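Local atomic coordinates of Thiol:disulfide interchange protein DsbA (Neisseria meningitidis serogroup B, PDB entry 2ZNM), a protein that probably acts as a periplasmic thiol:disulfide oxidoreductase of the DsbA type, with a thioredoxin fold and a redox-active cysteine pair. Residues G120-L123 with M124-Y127; G82-Y85 with Q86-A90; V172-I175 with K176-A180; L3-G6 with E7-V11. One frame throughout, in Å; residues are numbered along the deposited sequence.

Contact 1 of 4, residues G120-L123 with M124-Y127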
loop_
_atom_site.group_PDB
_atom_site.type_symbol
_atom_site.label_atom_id
_atom_site.label_comp_id
_atom_site.label_asym_id
_atom_site.label_seq_id
_atom_site.Cartn_x
_atom_site.Cartn_y
_atom_site.Cartn_z
ATOM N N GLY A 120 -15.699 4.628 -13.854
ATOM C CA GLY A 120 -16.034 3.566 -12.918
ATOM C C GLY A 120 -16.120 2.227 -13.622
ATOM O O GLY A 120 -15.884 1.180 -13.008
ATOM N N LYS A 121 -16.459 2.279 -14.910
ATOM C CA LYS A 121 -16.492 1.111 -15.792
ATOM C C LYS A 121 -15.097 0.515 -15.979
ATOM O O LYS A 121 -14.940 -0.706 -15.938
ATOM C CB LYS A 121 -17.105 1.471 -17.149
ATOM C CG LYS A 121 -18.624 1.446 -17.166
ATOM C CD LYS A 121 -19.215 2.046 -18.434
ATOM C CE LYS A 121 -20.732 2.143 -18.320
ATOM N NZ LYS A 121 -21.358 3.064 -19.321
ATOM N N LYS A 122 -14.096 1.375 -16.171
ATOM C CA LYS A 122 -12.697 0.933 -16.287
ATOM C C LYS A 122 -12.183 0.311 -14.991
ATOM O O LYS A 122 -11.476 -0.697 -15.009
ATOM C CB LYS A 122 -11.782 2.081 -16.727
ATOM C CG LYS A 122 -10.315 1.692 -16.796
ATOM C CD LYS A 122 -9.456 2.768 -17.419
ATOM C CE LYS A 122 -8.198 2.150 -18.031
ATOM N NZ LYS A 122 -8.503 1.200 -19.157
ATOM N N LEU A 123 -12.549 0.922 -13.870
ATOM C CA LEU A 123 -12.210 0.408 -12.560
ATOM C C LEU A 123 -12.800 -0.974 -12.297
ATOM O O LEU A 123 -12.148 -1.828 -11.691
ATOM C CB LEU A 123 -12.693 1.375 -11.480
ATOM C CG LEU A 123 -12.288 1.055 -10.042
ATOM C CD1 LEU A 123 -10.784 0.872 -9.947
ATOM C CD2 LEU A 123 -12.768 2.136 -9.094
HETATM N N MSE A 124 -14.039 -1.172 -12.731
HETATM C CA MSE A 124 -14.743 -2.424 -12.489
HETATM C C MSE A 124 -14.286 -3.553 -13.414
HETATM O O MSE A 124 -14.337 -4.720 -13.041
HETATM C CB MSE A 124 -16.259 -2.212 -12.554
HETATM C CG MSE A 124 -16.825 -1.541 -11.310
HETATM SE SE MSE A 124 -16.244 -2.397 -9.622
HETATM C CE MSE A 124 -14.900 -1.137 -8.999
ATOM N N ARG A 125 -13.828 -3.184 -14.607
ATOM C CA ARG A 125 -13.191 -4.103 -15.549
ATOM C C ARG A 125 -11.931 -4.697 -14.916
ATOM O O ARG A 125 -11.691 -5.890 -15.014
ATOM C CB ARG A 125 -12.835 -3.347 -16.831
ATOM C CG ARG A 125 -13.347 -3.979 -18.103
ATOM C CD ARG A 125 -13.887 -2.919 -19.070
ATOM N NE ARG A 125 -12.917 -1.851 -19.340
ATOM C CZ ARG A 125 -13.238 -0.593 -19.651
ATOM N NH1 ARG A 125 -14.511 -0.211 -19.735
ATOM N NH2 ARG A 125 -12.276 0.291 -19.874
ATOM N N ALA A 126 -11.139 -3.861 -14.250
ATOM C CA ALA A 126 -9.954 -4.323 -13.530
ATOM C C ALA A 126 -10.337 -5.134 -12.288
ATOM O O ALA A 126 -9.617 -6.050 -11.882
ATOM C CB ALA A 126 -9.073 -3.144 -13.133
ATOM N N TYR A 127 -11.475 -4.782 -11.703
ATOM C CA TYR A 127 -11.968 -5.376 -10.469
ATOM C C TYR A 127 -12.382 -6.845 -10.648
ATOM O O TYR A 127 -12.182 -7.665 -9.747
ATOM C CB TYR A 127 -13.152 -4.543 -9.984
ATOM C CG TYR A 127 -13.645 -4.831 -8.597
ATOM C CD1 TYR A 127 -13.283 -4.010 -7.528
ATOM C CD2 TYR A 127 -14.507 -5.898 -8.353
ATOM C CE1 TYR A 127 -13.755 -4.250 -6.246
ATOM C CE2 TYR A 127 -14.976 -6.154 -7.079
ATOM C CZ TYR A 127 -14.605 -5.327 -6.026
ATOM O OH TYR A 127 -15.085 -5.582 -4.762
#
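Arg-125 folds its guanidinium back over the preceding turn, so that the flat group lies on the backbone of Lys-122, whose CA sits 3.6 Å above the guanidinium plane and over its centre. Bends at chi2 and chi3 (53° at the latter) turn the chain toward the start of the helix. NH2 of Arg-125 comes within 3.7 Å of Lys-122 CB, while NH1 lies near CB of Lys-121. The price is a meeting of like charges: Lys-122 NZ stands 3.9 Å from Arg-125 NH2, a closeness that solvent probably screens.

A quarter-turn round the helix the contact is apolar. The chain of the selenomethionine Met-124 curls back to bring its methyl CE to 3.6 Å from Leu-123 CG, and its CG lies against the carbonyl oxygen of Gly-120. That oxygen also accepts the Met-124 N-H at 3.0 Å, and the bonds from Arg-125 N to Lys-121 O and from Ala-126 N to Lys-122 O continue the series. The one from Tyr-127 N to Leu-123 O is weak. Leu-123 and Tyr-127 pack on Ala-77 of helix 69-81, and Met-124 meets Ala-112 of helix 105-113. This is a short amphipathic alpha-helix, 120-127, in the helical part that DsbA proteins add to the thioredoxin fold.

Contact 2 of 4, residues G82-Y85 with Q86-A90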
loop_
_atom_site.group_PDB
_atom_site.type_symbol
_atom_site.label_atom_id
_atom_site.label_comp_id
_atom_site.label_asym_id
_atom_site.label_seq_id
_atom_site.Cartn_x
_atom_site.Cartn_y
_atom_site.Cartn_z
ATOM N N GLY A 82 -4.926 1.607 -13.374
ATOM C CA GLY A 82 -4.148 2.826 -13.532
ATOM C C GLY A 82 -4.898 4.070 -13.057
ATOM O O GLY A 82 -4.676 5.160 -13.565
ATOM N N LEU A 83 -5.777 3.910 -12.069
ATOM C CA LEU A 83 -6.637 5.010 -11.621
ATOM C C LEU A 83 -6.341 5.503 -10.197
ATOM O O LEU A 83 -7.211 6.062 -9.545
ATOM C CB LEU A 83 -8.118 4.626 -11.761
ATOM C CG LEU A 83 -8.745 4.545 -13.156
ATOM C CD1 LEU A 83 -10.153 3.954 -13.060
ATOM C CD2 LEU A 83 -8.788 5.895 -13.876
ATOM N N LYS A 84 -5.112 5.317 -9.728
ATOM C CA LYS A 84 -4.753 5.691 -8.363
ATOM C C LYS A 84 -5.207 7.108 -7.996
ATOM O O LYS A 84 -5.979 7.288 -7.057
ATOM C CB LYS A 84 -3.250 5.509 -8.118
ATOM C CG LYS A 84 -2.801 4.055 -7.953
ATOM C CD LYS A 84 -1.364 3.980 -7.425
ATOM C CE LYS A 84 -0.727 2.581 -7.621
ATOM N NZ LYS A 84 -1.080 1.550 -6.578
ATOM N N TYR A 85 -4.768 8.107 -8.760
ATOM C CA TYR A 85 -5.026 9.512 -8.394
ATOM C C TYR A 85 -6.427 9.992 -8.699
ATOM O O TYR A 85 -6.879 10.973 -8.124
ATOM C CB TYR A 85 -3.974 10.447 -9.011
ATOM C CG TYR A 85 -2.575 9.926 -8.801
ATOM C CD1 TYR A 85 -2.074 9.730 -7.512
ATOM C CD2 TYR A 85 -1.765 9.589 -9.885
ATOM C CE1 TYR A 85 -0.804 9.227 -7.313
ATOM C CE2 TYR A 85 -0.489 9.081 -9.694
ATOM C CZ TYR A 85 -0.022 8.903 -8.411
ATOM O OH TYR A 85 1.245 8.415 -8.219
ATOM N N GLN A 86 -7.109 9.307 -9.609
ATOM C CA GLN A 86 -8.480 9.668 -9.978
ATOM C C GLN A 86 -9.486 8.993 -9.044
ATOM O O GLN A 86 -10.581 9.508 -8.841
ATOM C CB GLN A 86 -8.780 9.267 -11.430
ATOM C CG GLN A 86 -8.031 10.044 -12.522
ATOM C CD GLN A 86 -6.549 9.681 -12.637
ATOM O OE1 GLN A 86 -5.726 10.511 -13.045
ATOM N NE2 GLN A 86 -6.204 8.442 -12.291
ATOM N N ALA A 87 -9.106 7.850 -8.472
ATOM C CA ALA A 87 -10.051 6.981 -7.766
ATOM C C ALA A 87 -9.822 6.823 -6.272
ATOM O O ALA A 87 -10.791 6.755 -5.514
ATOM C CB ALA A 87 -10.128 5.602 -8.433
ATOM N N ASN A 88 -8.565 6.754 -5.836
ATOM C CA ASN A 88 -8.289 6.495 -4.415
ATOM C C ASN A 88 -8.938 7.509 -3.465
ATOM O O ASN A 88 -9.455 7.106 -2.417
ATOM C CB ASN A 88 -6.787 6.420 -4.123
ATOM C CG ASN A 88 -6.218 5.048 -4.320
ATOM O OD1 ASN A 88 -6.881 4.036 -4.090
ATOM N ND2 ASN A 88 -4.961 4.998 -4.711
ATOM N N PRO A 89 -8.898 8.815 -3.807
ATOM C CA PRO A 89 -9.535 9.774 -2.895
ATOM C C PRO A 89 -10.996 9.431 -2.586
ATOM O O PRO A 89 -11.389 9.419 -1.405
ATOM C CB PRO A 89 -9.407 11.121 -3.648
ATOM C CG PRO A 89 -8.182 10.957 -4.489
ATOM C CD PRO A 89 -8.260 9.504 -4.953
ATOM N N ALA A 90 -11.772 9.147 -3.638
ATOM C CA ALA A 90 -13.155 8.662 -3.526
ATOM C C ALA A 90 -13.284 7.301 -2.810
ATOM O O ALA A 90 -14.307 7.025 -2.203
ATOM C CB ALA A 90 -13.812 8.601 -4.911
HETATM O O HOH W 1 -3.582 7.477 -11.403
#
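The start of helix 84-97 is formed here, just after the Schellman motif at Gly-82 that ends the preceding helix, with Leu-83 at the N-cap position. Since leucine has no polar side-chain atom to cap with, the first turn is served in part by a water. Water 1 accepts the N-H of Tyr-85 at 3.0 Å and that of Gln-86 NE2 at 2.9 Å, and gives a weak bond to the Gly-82 carbonyl. Gln-86 reaches it by bending at chi2 (73°), which folds its amide back beside the backbone of Leu-83, with NE2 3.5 Å from Leu-83 CA. The side chains of Leu-83 and Gln-86 cross at about a right angle, CD2 of the leucine near NE2 of the amide.

One turn on, CB of Leu-83 faces CB of Ala-87 at 4.0 Å. Gln-86 and Ala-87 also touch Phe-118 in the loop before helix 120-127. Lys-84 and Asn-88 run side by side in the same direction, Asn-88 ND2 3.8 Å from Lys-84 CB, while Asn-88 OD1 is bonded to Tyr-32 OH. One water thus stands in for a capping side chain by accepting the Tyr-85 N-H, and the second donor, Gln-86 NE2, probably helps to hold it in place. Leu-83 O and Lys-84 O take the N-H groups of Ala-87 (2.8 Å) and Asn-88 (157°), a pattern interrupted at the kink by Pro-89, which has no N-H to give and lays its CD 3.8 Å from Tyr-85 O.

Contact 3 of 4, residues V172-I175 with K176-A180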
loop_
_atom_site.group_PDB
_atom_site.type_symbol
_atom_site.label_atom_id
_atom_site.label_comp_id
_atom_site.label_asym_id
_atom_site.label_seq_id
_atom_site.Cartn_x
_atom_site.Cartn_y
_atom_site.Cartn_z
ATOM N N VAL A 172 10.755 9.504 7.116
ATOM C CA VAL A 172 11.318 9.674 5.761
ATOM C C VAL A 172 12.846 9.585 5.780
ATOM O O VAL A 172 13.458 9.014 4.875
ATOM C CB VAL A 172 10.826 10.972 5.001
ATOM C CG1 VAL A 172 9.310 11.156 5.116
ATOM C CG2 VAL A 172 11.564 12.221 5.451
ATOM N N HIS A 173 13.437 10.134 6.838
ATOM C CA HIS A 173 14.870 10.095 7.055
ATOM C C HIS A 173 15.369 8.661 7.263
ATOM O O HIS A 173 16.410 8.277 6.722
ATOM C CB HIS A 173 15.234 10.974 8.252
ATOM C CG HIS A 173 16.666 10.862 8.664
ATOM N ND1 HIS A 173 17.700 11.363 7.904
ATOM C CD2 HIS A 173 17.237 10.293 9.752
ATOM C CE1 HIS A 173 18.848 11.112 8.507
ATOM N NE2 HIS A 173 18.595 10.466 9.632
ATOM N N THR A 174 14.623 7.881 8.046
ATOM C CA THR A 174 14.944 6.475 8.295
ATOM C C THR A 174 14.826 5.658 7.012
ATOM O O THR A 174 15.713 4.867 6.696
ATOM C CB THR A 174 14.069 5.880 9.429
ATOM O OG1 THR A 174 14.452 6.476 10.676
ATOM C CG2 THR A 174 14.241 4.367 9.538
ATOM N N ILE A 175 13.744 5.877 6.266
ATOM C CA ILE A 175 13.541 5.227 4.973
ATOM C C ILE A 175 14.688 5.556 4.013
ATOM O O ILE A 175 15.237 4.651 3.384
ATOM C CB ILE A 175 12.153 5.571 4.361
ATOM C CG1 ILE A 175 11.032 5.000 5.232
ATOM C CG2 ILE A 175 12.017 5.017 2.952
ATOM C CD1 ILE A 175 9.682 5.730 5.119
ATOM N N LYS A 176 15.066 6.834 3.925
ATOM C CA LYS A 176 16.143 7.254 3.022
ATOM C C LYS A 176 17.504 6.635 3.355
ATOM O O LYS A 176 18.227 6.208 2.452
ATOM C CB LYS A 176 16.224 8.775 2.896
ATOM C CG LYS A 176 15.283 9.323 1.818
ATOM C CD LYS A 176 15.307 10.837 1.749
ATOM C CE LYS A 176 16.634 11.352 1.183
ATOM N NZ LYS A 176 16.690 12.850 1.134
ATOM N N GLU A 177 17.820 6.570 4.651
ATOM C CA GLU A 177 19.035 5.916 5.150
ATOM C C GLU A 177 19.036 4.408 4.884
ATOM O O GLU A 177 20.081 3.828 4.604
ATOM C CB GLU A 177 19.219 6.182 6.648
ATOM C CG GLU A 177 19.836 7.544 6.991
ATOM C CD GLU A 177 20.238 7.670 8.465
ATOM O OE1 GLU A 177 19.450 7.256 9.351
ATOM O OE2 GLU A 177 21.343 8.196 8.740
ATOM N N LEU A 178 17.860 3.791 4.970
ATOM C CA LEU A 178 17.682 2.363 4.697
ATOM C C LEU A 178 17.863 2.013 3.227
ATOM O O LEU A 178 18.378 0.946 2.901
ATOM C CB LEU A 178 16.308 1.890 5.183
ATOM C CG LEU A 178 16.143 0.969 6.404
ATOM C CD1 LEU A 178 17.297 1.016 7.398
ATOM C CD2 LEU A 178 14.811 1.244 7.112
ATOM N N VAL A 179 17.422 2.904 2.346
ATOM C CA VAL A 179 17.646 2.750 0.908
ATOM C C VAL A 179 19.146 2.836 0.601
ATOM O O VAL A 179 19.653 2.088 -0.239
ATOM C CB VAL A 179 16.840 3.798 0.091
ATOM C CG1 VAL A 179 17.248 3.793 -1.370
ATOM C CG2 VAL A 179 15.340 3.534 0.221
ATOM N N ALA A 180 19.849 3.731 1.299
ATOM C CA ALA A 180 21.307 3.862 1.158
ATOM C C ALA A 180 22.048 2.666 1.757
ATOM O O ALA A 180 23.126 2.296 1.286
ATOM C CB ALA A 180 21.795 5.159 1.777
#
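Lys-176 N donates to Val-172 O at 2.9 Å and Glu-177 N to His-173 O at 3.0 Å, the latter with a nearly straight N-H of 162°; bonds of about the same length follow from Leu-178 N to Thr-174 O and from Val-179 N to Ile-175 O. The side chains of His-173 and Glu-177 also meet. CG of His-173 is anti to the backbone N (chi1 173°), which leans the imidazole along the helix toward the glutamate. Glu-177 passes over one ring face, its CG making a CH-pi contact 4.3 Å from the centroid, and carries its carboxylate above the NE2 side, the two planes 34° apart. OE1 therefore comes to 3.3 Å from His-173 NE2 from above the ring plane, not along the N-H direction, and no hydrogen bond forms; a charge attraction may remain if the ring is protonated.

The segment belongs to helix 167-185, the C-terminal helix packed on the mixed sheet of the thioredoxin fold. Ile-175, Leu-178 and Val-179 face that sheet: Ile-175 touches Val-26 and Val-154, and Leu-178 lies against Tyr-160. Thr-174 turns its hydroxyl back to Gly-170 O, leaving CG2 to run alongside Leu-178, 4.0 Å from CD2.

Contact 4 of 4, residues L3-G6 with E7-V11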
loop_
_atom_site.group_PDB
_atom_site.type_symbol
_atom_site.label_atom_id
_atom_site.label_comp_id
_atom_site.label_asym_id
_atom_site.label_seq_id
_atom_site.Cartn_x
_atom_site.Cartn_y
_atom_site.Cartn_z
ATOM N N LEU A 3 21.089 5.202 12.112
ATOM C CA LEU A 3 20.266 3.959 12.174
ATOM C C LEU A 3 20.740 3.032 13.281
ATOM O O LEU A 3 21.942 2.798 13.434
ATOM C CB LEU A 3 20.317 3.204 10.844
ATOM C CG LEU A 3 19.768 3.846 9.571
ATOM C CD1 LEU A 3 20.281 3.065 8.373
ATOM C CD2 LEU A 3 18.236 3.917 9.576
ATOM N N THR A 4 19.790 2.501 14.043
ATOM C CA THR A 4 20.087 1.500 15.068
ATOM C C THR A 4 19.034 0.390 15.085
ATOM O O THR A 4 17.833 0.667 15.174
ATOM C CB THR A 4 20.228 2.130 16.481
ATOM O OG1 THR A 4 19.329 3.240 16.610
ATOM C CG2 THR A 4 21.654 2.609 16.726
ATOM N N GLU A 5 19.500 -0.859 14.983
ATOM C CA GLU A 5 18.647 -2.043 15.106
ATOM C C GLU A 5 17.884 -2.000 16.420
ATOM O O GLU A 5 18.468 -1.739 17.474
ATOM C CB GLU A 5 19.484 -3.321 15.065
ATOM C CG GLU A 5 19.671 -3.930 13.686
ATOM C CD GLU A 5 20.757 -5.005 13.661
ATOM O OE1 GLU A 5 21.746 -4.894 14.424
ATOM O OE2 GLU A 5 20.623 -5.964 12.868
ATOM N N GLY A 6 16.581 -2.247 16.348
ATOM C CA GLY A 6 15.725 -2.232 17.530
ATOM C C GLY A 6 15.199 -0.854 17.886
ATOM O O GLY A 6 14.240 -0.736 18.651
ATOM N N GLU A 7 15.825 0.186 17.334
ATOM C CA GLU A 7 15.405 1.568 17.572
ATOM C C GLU A 7 14.736 2.190 16.337
ATOM O O GLU A 7 13.616 2.689 16.427
ATOM C CB GLU A 7 16.592 2.418 18.047
ATOM C CG GLU A 7 16.219 3.809 18.580
ATOM C CD GLU A 7 17.433 4.658 18.975
ATOM O OE1 GLU A 7 18.457 4.095 19.426
ATOM O OE2 GLU A 7 17.355 5.900 18.841
ATOM N N ASP A 8 15.426 2.137 15.196
ATOM C CA ASP A 8 14.990 2.786 13.952
ATOM C C ASP A 8 14.399 1.808 12.954
ATOM O O ASP A 8 13.564 2.187 12.134
ATOM C CB ASP A 8 16.174 3.487 13.274
ATOM C CG ASP A 8 16.682 4.672 14.059
ATOM O OD1 ASP A 8 15.917 5.646 14.224
ATOM O OD2 ASP A 8 17.849 4.627 14.503
ATOM N N TYR A 9 14.861 0.559 13.011
ATOM C CA TYR A 9 14.489 -0.460 12.032
ATOM C C TYR A 9 14.609 -1.885 12.578
ATOM O O TYR A 9 15.301 -2.136 13.572
ATOM C CB TYR A 9 15.329 -0.310 10.753
ATOM C CG TYR A 9 16.784 -0.750 10.872
ATOM C CD1 TYR A 9 17.194 -1.993 10.392
ATOM C CD2 TYR A 9 17.749 0.084 11.441
ATOM C CE1 TYR A 9 18.526 -2.406 10.490
ATOM C CE2 TYR A 9 19.086 -0.319 11.546
ATOM C CZ TYR A 9 19.464 -1.564 11.065
ATOM O OH TYR A 9 20.779 -1.973 11.155
ATOM N N LEU A 10 13.931 -2.812 11.906
ATOM C CA LEU A 10 13.967 -4.230 12.253
ATOM C C LEU A 10 14.295 -5.074 11.025
ATOM O O LEU A 10 13.934 -4.722 9.900
ATOM C CB LEU A 10 12.629 -4.678 12.859
ATOM C CG LEU A 10 12.246 -4.171 14.254
ATOM C CD1 LEU A 10 10.817 -4.554 14.585
ATOM C CD2 LEU A 10 13.203 -4.693 15.324
ATOM N N VAL A 11 14.982 -6.186 11.256
ATOM C CA VAL A 11 15.350 -7.108 10.190
ATOM C C VAL A 11 14.250 -8.153 10.037
ATOM O O VAL A 11 13.954 -8.888 10.979
ATOM C CB VAL A 11 16.700 -7.821 10.489
ATOM C CG1 VAL A 11 17.208 -8.547 9.250
ATOM C CG2 VAL A 11 17.749 -6.832 10.989
#
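The ring of Tyr-9 carries Glu-5 over one face, CA of Glu-5 lying 4.0 Å above the plane and offset toward the rim. CG of Glu-5 continues to the phenol end, 3.4 Å from Tyr-9 OH, and its carboxylate is tilted only 21° from the ring. Leu-3 CB approaches CE2 of the ring obliquely at 3.8 Å. The ring reaches this place because Tyr-9 holds CG between its backbone N and carbonyl carbon (chi1 73°), and Tyr-160 meets it with planes steeply inclined.

The Asp-8 carboxylate is the second flat group. Its OD2 accepts the Thr-4 N-H at 2.9 Å through the lone pair anti to the other oxygen, and the Thr-4 hydroxyl from above the carboxylate plane, also at 2.9 Å. In return Thr-4 O takes two amides: that of Asp-8 almost linearly (179°), and that of Glu-7 from outside the carbonyl plane. Gly-6 N-H binds Tyr-9 O at 3.1 Å. Residues 4-7 form a type II beta turn, its third position filled by Gly-6 with the positive phi required there; a single beta bridge between Glu-5 and Tyr-9 leads into edge strand 9-11 of the thioredoxin-fold sheet.

How the contacts relate
The four contacts form two touching pairs, well apart in the molecule. Contacts 3 and 4 have centres about 12 Å apart and touch directly: Leu-3 CG lies 3.4 Å from Glu-177 OE1, and Leu-178 CD1 packs against both Leu-3 and Tyr-9, so the N-terminal turn rests on the C-terminal helix. Contacts 1 and 2, also about 12 Å apart between centres, join through Leu-83 CD1 and Leu-123 N at 3.9 Å. Between the pairs, the centres of contacts 1 and 4 are about 41 Å apart, on opposite sides of the chain's centre. The predicted redox pair, Cys-34 and Cys-37, is not disulfide-bonded here and belongs to none of these contacts.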